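Local coordinates for DUF1987 domain-containing protein (Pseudomonas aeruginosa, PDB 6K4F) that probably acts as the regulatory phosphoprotein of the SiaABC threonine phosphorylation pathway, which controls biofilm formation in response to carbon availability, at residues Q18-L26 with W47-P58. Numbering follows the deposited sequence.
Sequences QGDWQAGRL and WVERFLADGQRP
Trp21, Trp47 and Phe51 form an aromatic cluster where the hairpin of strands 16-20 and 25-29 packs on helix 37-53. The hairpin turn carries a G1 beta bulge, with Gly24 and Arg25 both facing Asp20. The tight part centres on the Trp47 ring. Gly19 CA lies over one face, a CH-pi contact 3.9 Å from the centroid of its six-membered ring. The six-membered ring of Trp21 meets the opposite face edge-on, offset toward the rim, with the planes 86° apart. Trp47 NE1 is hydrogen-bonded to Ser4 O. Phe51 turns its own edge to a face of Trp21. Beside the cluster, Leu26 CD2 touches Val48 CG2 at 3.7 Å, and both side chains also reach strand 59-68.

The solvent side is looser and more polar. Asp54 OD2 sits near the plane of the Trp21 ring, 3.4 Å from CH2. A water links Ala23 O and Pro58 O. The Arg57 chain bends at chi3 (-60°), which brings its guanidinium edge to the turn, while Phe51 CZ lies over one of its faces. Both terminal nitrogens grip one backbone oxygen: NH2 reaches Trp21 O at 2.9 Å, and NH1 reaches it at 3.1 Å on a lone pair in the carbonyl plane.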
loop_
_atom_site.group_PDB
_atom_site.type_symbol
_atom_site.label_atom_id
_atom_site.label_comp_id
_atom_site.label_asym_id
_atom_site.label_seq_id
_atom_site.Cartn_x
_atom_site.Cartn_y
_atom_site.Cartn_z
ATOM N N GLN A 18 0.393 -3.936 -8.300
ATOM C CA GLN A 18 -0.289 -5.191 -8.604
ATOM C C GLN A 18 -1.184 -5.554 -7.436
ATOM O O GLN A 18 -0.700 -5.758 -6.310
ATOM C CB GLN A 18 0.703 -6.328 -8.880
ATOM C CG GLN A 18 1.742 -5.989 -9.920
ATOM C CD GLN A 18 3.006 -5.404 -9.318
ATOM O OE1 GLN A 18 3.471 -5.850 -8.265
ATOM N NE2 GLN A 18 3.567 -4.395 -9.981
ATOM N N GLY A 19 -2.483 -5.607 -7.695
ATOM C CA GLY A 19 -3.433 -6.143 -6.743
ATOM C C GLY A 19 -3.810 -7.559 -7.121
ATOM O O GLY A 19 -4.529 -7.761 -8.102
ATOM N N ASP A 20 -3.333 -8.554 -6.370
ATOM C CA ASP A 20 -3.629 -9.958 -6.652
ATOM C C ASP A 20 -4.844 -10.361 -5.825
ATOM O O ASP A 20 -4.724 -10.618 -4.621
ATOM C CB ASP A 20 -2.418 -10.836 -6.332
ATOM C CG ASP A 20 -2.554 -12.260 -6.885
ATOM O OD1 ASP A 20 -3.672 -12.822 -6.880
ATOM O OD2 ASP A 20 -1.531 -12.818 -7.336
ATOM N N TRP A 21 -6.011 -10.445 -6.477
ATOM C CA TRP A 21 -7.265 -10.610 -5.744
ATOM C C TRP A 21 -7.306 -11.930 -5.004
ATOM O O TRP A 21 -7.805 -12.007 -3.873
ATOM C CB TRP A 21 -8.452 -10.543 -6.697
ATOM C CG TRP A 21 -9.774 -10.595 -6.008
ATOM C CD1 TRP A 21 -10.495 -11.713 -5.670
ATOM C CD2 TRP A 21 -10.533 -9.474 -5.550
ATOM N NE1 TRP A 21 -11.669 -11.343 -5.050
ATOM C CE2 TRP A 21 -11.714 -9.975 -4.967
ATOM C CE3 TRP A 21 -10.331 -8.091 -5.587
ATOM C CZ2 TRP A 21 -12.688 -9.139 -4.422
ATOM C CZ3 TRP A 21 -11.301 -7.263 -5.044
ATOM C CH2 TRP A 21 -12.465 -7.791 -4.474
ATOM N N GLN A 22 -6.803 -12.977 -5.652
ATOM C CA GLN A 22 -6.960 -14.329 -5.147
ATOM C C GLN A 22 -5.950 -14.631 -4.066
ATOM O O GLN A 22 -6.220 -15.397 -3.135
ATOM C CB GLN A 22 -6.771 -15.294 -6.283
ATOM C CG GLN A 22 -8.015 -15.929 -6.727
ATOM C CD GLN A 22 -7.598 -16.855 -7.751
ATOM O OE1 GLN A 22 -6.561 -17.489 -7.534
ATOM N NE2 GLN A 22 -8.331 -16.989 -8.849
ATOM N N ALA A 23 -4.744 -14.119 -4.238
ATOM C CA ALA A 23 -3.718 -14.193 -3.220
ATOM C C ALA A 23 -3.945 -13.196 -2.094
ATOM O O ALA A 23 -3.336 -13.341 -1.029
ATOM C CB ALA A 23 -2.350 -13.966 -3.859
ATOM N N GLY A 24 -4.823 -12.215 -2.285
ATOM C CA GLY A 24 -4.999 -11.182 -1.288
ATOM C C GLY A 24 -3.696 -10.456 -1.018
ATOM O O GLY A 24 -3.239 -10.374 0.128
ATOM N N ARG A 25 -3.074 -9.955 -2.080
ATOM C CA ARG A 25 -1.788 -9.281 -2.002
ATOM C C ARG A 25 -1.859 -7.995 -2.797
ATOM O O ARG A 25 -2.269 -8.005 -3.962
ATOM C CB ARG A 25 -0.655 -10.149 -2.552
ATOM C CG ARG A 25 -0.047 -11.050 -1.524
ATOM C CD ARG A 25 1.219 -11.734 -2.033
ATOM N NE ARG A 25 2.082 -12.248 -0.963
ATOM C CZ ARG A 25 1.688 -12.986 0.079
ATOM N NH1 ARG A 25 0.424 -13.364 0.235
ATOM N NH2 ARG A 25 2.583 -13.373 0.977
ATOM N N LEU A 26 -1.442 -6.897 -2.183
ATOM C CA LEU A 26 -1.271 -5.640 -2.901
ATOM C C LEU A 26 0.205 -5.274 -2.844
ATOM O O LEU A 26 0.773 -5.114 -1.749
ATOM C CB LEU A 26 -2.153 -4.544 -2.301
ATOM C CG LEU A 26 -2.004 -3.172 -2.947
ATOM C CD1 LEU A 26 -2.425 -3.267 -4.423
ATOM C CD2 LEU A 26 -2.860 -2.166 -2.207
ATOM N N TRP A 47 -9.965 -0.479 -5.007
ATOM C CA TRP A 47 -9.735 -1.920 -5.040
ATOM C C TRP A 47 -9.619 -2.486 -3.628
ATOM O O TRP A 47 -10.182 -3.545 -3.319
ATOM C CB TRP A 47 -8.478 -2.217 -5.864
ATOM C CG TRP A 47 -8.225 -3.677 -6.143
ATOM C CD1 TRP A 47 -8.647 -4.388 -7.220
ATOM C CD2 TRP A 47 -7.471 -4.587 -5.330
ATOM N NE1 TRP A 47 -8.211 -5.691 -7.134
ATOM C CE2 TRP A 47 -7.477 -5.836 -5.987
ATOM C CE3 TRP A 47 -6.785 -4.464 -4.118
ATOM C CZ2 TRP A 47 -6.841 -6.966 -5.459
ATOM C CZ3 TRP A 47 -6.149 -5.581 -3.595
ATOM C CH2 TRP A 47 -6.172 -6.814 -4.267
ATOM N N VAL A 48 -8.925 -1.775 -2.749
ATOM C CA VAL A 48 -8.792 -2.245 -1.371
ATOM C C VAL A 48 -10.152 -2.265 -0.693
ATOM O O VAL A 48 -10.515 -3.240 -0.020
ATOM C CB VAL A 48 -7.786 -1.370 -0.606
ATOM C CG1 VAL A 48 -7.796 -1.731 0.900
ATOM C CG2 VAL A 48 -6.397 -1.539 -1.197
ATOM N N GLU A 49 -10.932 -1.190 -0.873
ATOM C CA GLU A 49 -12.284 -1.129 -0.317
ATOM C C GLU A 49 -13.109 -2.329 -0.759
ATOM O O GLU A 49 -13.759 -2.989 0.059
ATOM C CB GLU A 49 -12.978 0.161 -0.756
ATOM C CG GLU A 49 -12.715 1.383 0.093
ATOM C CD GLU A 49 -13.276 2.652 -0.543
ATOM O OE1 GLU A 49 -12.998 3.756 -0.027
ATOM O OE2 GLU A 49 -13.989 2.545 -1.567
ATOM N N ARG A 50 -13.102 -2.618 -2.065
ATOM C CA ARG A 50 -13.889 -3.731 -2.584
ATOM C C ARG A 50 -13.378 -5.065 -2.056
ATOM O O ARG A 50 -14.176 -5.946 -1.718
ATOM C CB ARG A 50 -13.895 -3.707 -4.115
ATOM C CG ARG A 50 -14.591 -2.472 -4.706
ATOM C CD ARG A 50 -14.733 -2.538 -6.221
ATOM N NE ARG A 50 -13.508 -2.160 -6.924
ATOM C CZ ARG A 50 -12.748 -3.034 -7.558
ATOM N NH1 ARG A 50 -13.099 -4.313 -7.561
ATOM N NH2 ARG A 50 -11.647 -2.642 -8.173
ATOM N N PHE A 51 -12.056 -5.228 -1.951
ATOM C CA PHE A 51 -11.516 -6.477 -1.432
ATOM C C PHE A 51 -11.975 -6.716 0.000
ATOM O O PHE A 51 -12.291 -7.850 0.382
ATOM C CB PHE A 51 -9.989 -6.470 -1.504
ATOM C CG PHE A 51 -9.358 -7.749 -1.026
ATOM C CD1 PHE A 51 -9.105 -8.782 -1.916
ATOM C CD2 PHE A 51 -9.037 -7.927 0.316
ATOM C CE1 PHE A 51 -8.537 -9.970 -1.484
ATOM C CE2 PHE A 51 -8.470 -9.110 0.758
ATOM C CZ PHE A 51 -8.221 -10.134 -0.140
ATOM N N LEU A 52 -12.009 -5.656 0.808
ATOM C CA LEU A 52 -12.442 -5.787 2.195
ATOM C C LEU A 52 -13.932 -6.081 2.282
ATOM O O LEU A 52 -14.375 -6.827 3.162
ATOM C CB LEU A 52 -12.104 -4.508 2.960
ATOM C CG LEU A 52 -10.611 -4.205 2.995
ATOM C CD1 LEU A 52 -10.345 -2.821 3.570
ATOM C CD2 LEU A 52 -9.870 -5.285 3.784
ATOM N N ALA A 53 -14.718 -5.511 1.367
ATOM C CA ALA A 53 -16.168 -5.630 1.442
ATOM C C ALA A 53 -16.659 -6.977 0.925
ATOM O O ALA A 53 -17.639 -7.519 1.445
ATOM C CB ALA A 53 -16.828 -4.493 0.660
ATOM N N ASP A 54 -16.000 -7.536 -0.089
ATOM C CA ASP A 54 -16.523 -8.728 -0.744
ATOM C C ASP A 54 -16.158 -10.024 -0.035
ATOM O O ASP A 54 -16.604 -11.090 -0.475
ATOM C CB ASP A 54 -16.044 -8.799 -2.198
ATOM C CG ASP A 54 -16.358 -7.538 -2.988
ATOM O OD1 ASP A 54 -17.101 -6.672 -2.478
ATOM O OD2 ASP A 54 -15.856 -7.416 -4.125
ATOM N N GLY A 55 -15.380 -9.976 1.038
ATOM C CA GLY A 55 -14.998 -11.207 1.696
ATOM C C GLY A 55 -14.252 -10.945 2.984
ATOM O O GLY A 55 -14.125 -9.804 3.431
ATOM N N GLN A 56 -13.754 -12.034 3.570
ATOM C CA GLN A 56 -13.109 -12.014 4.878
ATOM C C GLN A 56 -11.647 -12.445 4.829
ATOM O O GLN A 56 -11.016 -12.578 5.885
ATOM C CB GLN A 56 -13.882 -12.913 5.849
ATOM C CG GLN A 56 -14.871 -12.186 6.744
ATOM C CD GLN A 56 -14.252 -11.009 7.470
ATOM O OE1 GLN A 56 -14.809 -9.911 7.482
ATOM N NE2 GLN A 56 -13.092 -11.230 8.083
ATOM N N ARG A 57 -11.092 -12.663 3.639
ATOM C CA ARG A 57 -9.747 -13.193 3.513
ATOM C C ARG A 57 -8.709 -12.151 3.936
ATOM O O ARG A 57 -8.986 -10.949 3.945
ATOM C CB ARG A 57 -9.493 -13.646 2.076
ATOM C CG ARG A 57 -10.156 -14.972 1.735
ATOM C CD ARG A 57 -9.868 -15.399 0.305
ATOM N NE ARG A 57 -10.354 -14.423 -0.668
ATOM C CZ ARG A 57 -9.568 -13.758 -1.506
ATOM N NH1 ARG A 57 -8.260 -13.967 -1.485
ATOM N NH2 ARG A 57 -10.086 -12.886 -2.360
ATOM N N PRO A 58 -7.511 -12.591 4.312
ATOM C CA PRO A 58 -6.476 -11.631 4.718
ATOM C C PRO A 58 -5.945 -10.838 3.532
ATOM O O PRO A 58 -5.925 -11.309 2.391
ATOM C CB PRO A 58 -5.384 -12.519 5.324
ATOM C CG PRO A 58 -6.066 -13.828 5.618
ATOM C CD PRO A 58 -7.086 -13.981 4.551
HETATM O O HOH W 1 -5.120 -13.876 1.557
#